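Local coordinates for protein carboxynorspermidine decarboxylase (Campylobacter jejuni subsp. jejuni 81116, PDB 3N29) that decarboxylates carboxynorspermidine, probably releasing norspermidine, with pyridoxal 5'-phosphate as its cofactor, at residues A195-H200 / Q229-N234; T348-D353 / T384-I389. One frame throughout, in Å; residues are numbered along the deposited sequence.

Interaction 1 (A195-H200 / Q229-N234)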
loop_
_atom_site.group_PDB
_atom_site.type_symbol
_atom_site.label_atom_id
_atom_site.label_comp_id
_atom_site.label_asym_id
_atom_site.label_seq_id
_atom_site.Cartn_x
_atom_site.Cartn_y
_atom_site.Cartn_z
ATOM N N ALA A 195 0.921 29.921 -26.119
ATOM C CA ALA A 195 1.849 29.714 -25.014
ATOM C C ALA A 195 2.248 28.248 -24.855
ATOM O O ALA A 195 3.121 27.933 -24.004
ATOM C CB ALA A 195 1.272 30.251 -23.682
ATOM N N ILE A 196 1.614 27.355 -25.628
ATOM C CA ILE A 196 1.791 25.878 -25.470
ATOM C C ILE A 196 2.800 25.333 -26.479
ATOM O O ILE A 196 2.628 25.557 -27.698
ATOM C CB ILE A 196 0.465 25.107 -25.699
ATOM C CG1 ILE A 196 -0.616 25.507 -24.662
ATOM C CG2 ILE A 196 0.742 23.592 -25.756
ATOM C CD1 ILE A 196 -0.289 25.242 -23.200
ATOM N N GLU A 197 3.863 24.668 -26.001
ATOM C CA GLU A 197 4.920 24.198 -26.883
ATOM C C GLU A 197 4.876 22.703 -27.119
ATOM O O GLU A 197 5.567 22.209 -27.994
ATOM C CB GLU A 197 6.311 24.633 -26.369
ATOM C CG GLU A 197 6.637 26.080 -26.736
ATOM C CD GLU A 197 7.995 26.582 -26.145
ATOM O OE1 GLU A 197 8.674 25.858 -25.395
ATOM O OE2 GLU A 197 8.409 27.712 -26.453
ATOM N N GLY A 198 4.106 21.956 -26.306
ATOM C CA GLY A 198 4.049 20.537 -26.501
ATOM C C GLY A 198 2.698 19.900 -26.217
ATOM O O GLY A 198 1.849 20.433 -25.470
ATOM N N LEU A 199 2.527 18.724 -26.784
ATOM C CA LEU A 199 1.400 17.858 -26.437
ATOM C C LEU A 199 1.885 16.553 -25.870
ATOM O O LEU A 199 2.983 16.036 -26.265
ATOM C CB LEU A 199 0.554 17.612 -27.674
ATOM C CG LEU A 199 -0.181 18.814 -28.272
ATOM C CD1 LEU A 199 -0.806 18.381 -29.588
ATOM C CD2 LEU A 199 -1.266 19.467 -27.282
ATOM N N HIS A 200 1.099 16.017 -24.943
ATOM C CA HIS A 200 1.471 14.838 -24.203
ATOM C C HIS A 200 0.319 13.838 -24.221
ATOM O O HIS A 200 -0.824 14.234 -24.075
ATOM C CB HIS A 200 1.780 15.260 -22.761
ATOM C CG HIS A 200 2.100 14.128 -21.847
ATOM N ND1 HIS A 200 1.115 13.382 -21.235
ATOM C CD2 HIS A 200 3.278 13.672 -21.362
ATOM C CE1 HIS A 200 1.682 12.458 -20.469
ATOM N NE2 HIS A 200 2.995 12.626 -20.499
ATOM N N GLN A 229 2.217 22.851 -34.921
ATOM C CA GLN A 229 2.632 24.112 -34.323
ATOM C C GLN A 229 3.483 23.918 -33.081
ATOM O O GLN A 229 3.998 24.880 -32.510
ATOM C CB GLN A 229 1.412 25.009 -34.047
ATOM C CG GLN A 229 0.495 24.466 -32.892
ATOM C CD GLN A 229 -0.910 25.010 -32.943
ATOM O OE1 GLN A 229 -1.587 24.942 -33.980
ATOM N NE2 GLN A 229 -1.388 25.519 -31.797
ATOM N N MET A 230 3.631 22.661 -32.635
ATOM C CA MET A 230 4.305 22.380 -31.368
ATOM C C MET A 230 5.809 22.206 -31.600
ATOM O O MET A 230 6.265 21.944 -32.738
ATOM C CB MET A 230 3.654 21.132 -30.750
ATOM C CG MET A 230 2.165 21.272 -30.383
ATOM S SD MET A 230 1.963 22.524 -29.176
ATOM C CE MET A 230 0.209 22.815 -29.183
ATOM N N LYS A 231 6.590 22.344 -30.531
ATOM C CA LYS A 231 7.995 22.073 -30.537
ATOM C C LYS A 231 8.343 20.593 -30.187
ATOM O O LYS A 231 9.348 20.024 -30.681
ATOM C CB LYS A 231 8.661 23.028 -29.546
ATOM C CG LYS A 231 8.416 24.542 -29.902
ATOM C CD LYS A 231 9.585 25.438 -29.451
ATOM C CE LYS A 231 9.652 26.767 -30.220
ATOM N NZ LYS A 231 10.591 27.748 -29.560
ATOM N N TRP A 232 7.494 19.983 -29.359
ATOM C CA TRP A 232 7.652 18.592 -28.916
ATOM C C TRP A 232 6.331 17.901 -28.662
ATOM O O TRP A 232 5.305 18.538 -28.422
ATOM C CB TRP A 232 8.473 18.522 -27.631
ATOM C CG TRP A 232 8.038 19.458 -26.519
ATOM C CD1 TRP A 232 8.492 20.715 -26.282
ATOM C CD2 TRP A 232 7.133 19.145 -25.440
ATOM N NE1 TRP A 232 7.931 21.215 -25.139
ATOM C CE2 TRP A 232 7.087 20.266 -24.607
ATOM C CE3 TRP A 232 6.398 18.013 -25.104
ATOM C CZ2 TRP A 232 6.306 20.315 -23.491
ATOM C CZ3 TRP A 232 5.578 18.050 -23.999
ATOM C CH2 TRP A 232 5.550 19.193 -23.184
ATOM N N VAL A 233 6.404 16.567 -28.709
ATOM C CA VAL A 233 5.337 15.699 -28.340
ATOM C C VAL A 233 5.912 14.585 -27.458
ATOM O O VAL A 233 6.980 14.056 -27.751
ATOM C CB VAL A 233 4.685 15.139 -29.621
ATOM C CG1 VAL A 233 3.593 14.079 -29.287
ATOM C CG2 VAL A 233 3.994 16.255 -30.396
ATOM N N ASN A 234 5.193 14.218 -26.397
ATOM C CA ASN A 234 5.595 13.206 -25.435
ATOM C C ASN A 234 4.597 12.038 -25.519
ATOM O O ASN A 234 3.381 12.245 -25.324
ATOM C CB ASN A 234 5.577 13.862 -24.061
ATOM C CG ASN A 234 6.196 12.995 -22.972
ATOM O OD1 ASN A 234 5.942 11.799 -22.903
ATOM N ND2 ASN A 234 6.973 13.600 -22.113
#
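Gly198, Leu199 and His200 pair in parallel with Trp232, Val233 and Asn234, the strand axes 4.7 Å apart and only 11° from alignment. Leu199 N donates to Trp232 O, and Asn234 N to Leu199 O (2.9 Å). At Glu197 the register slips by one residue, its CA lying nearest that of Met230, and Glu197 O accepts from both Lys231 N (2.7 Å) and Trp232 N (3.2 Å). The indole of Trp232 lies flat across Gly198, whose CA sits 3.5 Å from the centroid of the six-membered ring, a CH-pi contact straight over the face. A chi1 of 49° turns the ring over Gly198, and Trp232 NE1 bonds to Ser155 OG of strand 155-159. Glu197 OE1 bonds to the same hydroxyl; the salt bridge from Glu197 OE2 to Lys231 NZ is long (3.8 Å) and secondary. Met230, bent at chi2, lays CE against Ile196 CG2 (3.6 Å) while its CG packs on Leu199 CG, the side chains crossing at about a right angle. His200 and Asn234 run side by side, His200 CD2 3.4 Å from Asn234 CG; His200 NE2 and Asn234 ND2 bond to the two carboxylate oxygens of Glu269, while Asn234 OD1 takes the N-H of Gly236. These are the parallel strands of the beta-alpha-beta unit crossing over through helix 209-223, sixth and seventh in a TIM-type barrel, with His200 beside bound pyridoxal phosphate.

Interaction 2 (T348-D353 / T384-I389); sequences TCLAGD and TTFNGI
The side chain of Asn387 reaches from its own irregular loop to the backbone of Cys349, making the only hydrogen bond between 348-353 and 384-389. Asn387 OD1 accepts from Cys349 N at 2.8 Å, the N-H almost straight (172°) and the donor nearly in line with the C=O. On the other side of the amide, ND2 bonds to Glu102 of the second subunit, so both ends are engaged and the rotation of the group is fixed. Flanking this bond are two apolar touches. Leu350 CD1 meets CE2 of Phe386 at the ring edge (3.6 Å), and Thr348 CG2 touches Ile389 CG1 (3.6 Å), the side chains crossing at about a right angle. With chi1 at 70°, Thr348 can offer that methyl to Ile389 while its OG1 donates to Asp353 OD2 (2.7 Å), tying the first loop together. The second loop is folded by an ST turn, Phe386 N bonding to Thr384 OG1, and both Asn387 and Gly388 have positive phi. Lys382 of the second subunit makes a cation-pi contact with the Phe386 ring, and Cys349 touches a bound pyridoxal phosphate. Two C-terminal-domain loops thus meet at the dimer interface beside a cofactor, consistent with the shared active sites of fold type III decarboxylases.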
loop_
_atom_site.group_PDB
_atom_site.type_symbol
_atom_site.label_atom_id
_atom_site.label_comp_id
_atom_site.label_asym_id
_atom_site.label_seq_id
_atom_site.Cartn_x
_atom_site.Cartn_y
_atom_site.Cartn_z
ATOM N N THR A 348 2.828 -10.760 8.086
ATOM C CA THR A 348 1.810 -9.940 8.674
ATOM C C THR A 348 0.838 -10.861 9.369
ATOM O O THR A 348 0.833 -12.103 9.155
ATOM C CB THR A 348 1.078 -9.042 7.692
ATOM O OG1 THR A 348 0.253 -9.841 6.856
ATOM C CG2 THR A 348 2.105 -8.241 6.861
ATOM N N CYS A 349 0.054 -10.277 10.259
ATOM C CA CYS A 349 -1.030 -11.030 10.908
ATOM C C CYS A 349 -2.291 -11.256 10.039
ATOM O O CYS A 349 -3.235 -11.816 10.532
ATOM C CB CYS A 349 -1.346 -10.385 12.291
ATOM S SG CYS A 349 0.132 -10.406 13.376
ATOM N N LEU A 350 -2.309 -10.939 8.749
ATOM C CA LEU A 350 -3.533 -11.079 7.928
ATOM C C LEU A 350 -3.643 -12.497 7.443
ATOM O O LEU A 350 -2.679 -13.073 7.036
ATOM C CB LEU A 350 -3.479 -10.213 6.638
ATOM C CG LEU A 350 -3.342 -8.712 6.843
ATOM C CD1 LEU A 350 -3.134 -7.977 5.448
ATOM C CD2 LEU A 350 -4.559 -8.234 7.581
ATOM N N ALA A 351 -4.837 -13.048 7.454
ATOM C CA ALA A 351 -5.075 -14.406 6.901
ATOM C C ALA A 351 -4.675 -14.572 5.444
ATOM O O ALA A 351 -4.137 -15.621 5.040
ATOM C CB ALA A 351 -6.557 -14.726 7.069
ATOM N N GLY A 352 -4.945 -13.550 4.656
ATOM C CA GLY A 352 -4.697 -13.549 3.180
ATOM C C GLY A 352 -3.298 -13.204 2.730
ATOM O O GLY A 352 -3.053 -12.940 1.538
ATOM N N ASP A 353 -2.369 -13.145 3.663
ATOM C CA ASP A 353 -0.945 -12.828 3.289
ATOM C C ASP A 353 -0.303 -14.112 2.832
ATOM O O ASP A 353 0.475 -14.720 3.550
ATOM C CB ASP A 353 -0.181 -12.211 4.457
ATOM C CG ASP A 353 1.139 -11.481 4.027
ATOM O OD1 ASP A 353 1.543 -11.668 2.871
ATOM O OD2 ASP A 353 1.774 -10.775 4.884
ATOM N N THR A 384 4.867 -0.566 2.216
ATOM C CA THR A 384 4.330 -0.040 3.465
ATOM C C THR A 384 4.970 -0.707 4.678
ATOM O O THR A 384 5.602 -1.730 4.528
ATOM C CB THR A 384 2.733 -0.262 3.540
ATOM O OG1 THR A 384 2.419 -1.597 3.924
ATOM C CG2 THR A 384 2.026 -0.016 2.063
ATOM N N THR A 385 4.754 -0.090 5.853
ATOM C CA THR A 385 5.090 -0.595 7.153
ATOM C C THR A 385 3.848 -1.046 7.902
ATOM O O THR A 385 3.819 -1.004 9.119
ATOM C CB THR A 385 5.882 0.486 7.961
ATOM O OG1 THR A 385 5.131 1.710 8.055
ATOM C CG2 THR A 385 7.242 0.756 7.294
ATOM N N PHE A 386 2.884 -1.598 7.160
ATOM C CA PHE A 386 1.676 -2.114 7.748
ATOM C C PHE A 386 2.080 -3.193 8.740
ATOM O O PHE A 386 2.964 -4.032 8.454
ATOM C CB PHE A 386 0.773 -2.676 6.664
ATOM C CG PHE A 386 -0.520 -3.281 7.177
ATOM C CD1 PHE A 386 -1.326 -2.587 8.073
ATOM C CD2 PHE A 386 -0.933 -4.517 6.766
ATOM C CE1 PHE A 386 -2.501 -3.113 8.534
ATOM C CE2 PHE A 386 -2.119 -5.065 7.236
ATOM C CZ PHE A 386 -2.909 -4.359 8.093
ATOM N N ASN A 387 1.398 -3.203 9.865
ATOM C CA ASN A 387 1.603 -4.181 10.948
ATOM C C ASN A 387 3.008 -4.040 11.513
ATOM O O ASN A 387 3.480 -4.907 12.217
ATOM C CB ASN A 387 1.354 -5.608 10.457
ATOM C CG ASN A 387 0.708 -6.511 11.480
ATOM O OD1 ASN A 387 0.461 -7.676 11.150
ATOM N ND2 ASN A 387 0.427 -5.996 12.752
ATOM N N GLY A 388 3.683 -2.911 11.267
ATOM C CA GLY A 388 5.006 -2.778 11.766
ATOM C C GLY A 388 5.992 -3.806 11.217
ATOM O O GLY A 388 7.018 -4.059 11.850
ATOM N N ILE A 389 5.725 -4.381 10.035
ATOM C CA ILE A 389 6.655 -5.339 9.457
ATOM C C ILE A 389 7.908 -4.595 9.064
ATOM O O ILE A 389 7.828 -3.562 8.436
ATOM C CB ILE A 389 6.045 -6.087 8.260
ATOM C CG1 ILE A 389 4.808 -6.828 8.759
ATOM C CG2 ILE A 389 6.979 -7.180 7.721
ATOM C CD1 ILE A 389 5.027 -7.570 10.101
#

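Overall arrangement
Interaction 1 and interaction 2 lie on opposite sides of the chain's centre, 45 Å apart between centres and about 26 Å between nearest atoms, and they share no secondary-structure element. Both are largely buried, yet what buries them differs. The pair 195-200/229-234 is enclosed within one subunit's barrel, whereas 348-353/384-389 lies against the second subunit as well as helix 302-305 of its own chain. Their chemistry follows their place: regular strand pairing yields repeated backbone bonds and a larger interface (578 against 244 Å²), while irregular loops rely on one side-chain amide and sparse apolar touches. Each touches a pyridoxal phosphate, but not the same molecule: His200 one, Cys349 another, illustrating how a barrel and a sheet domain can both contribute to cofactor sites in a dimer.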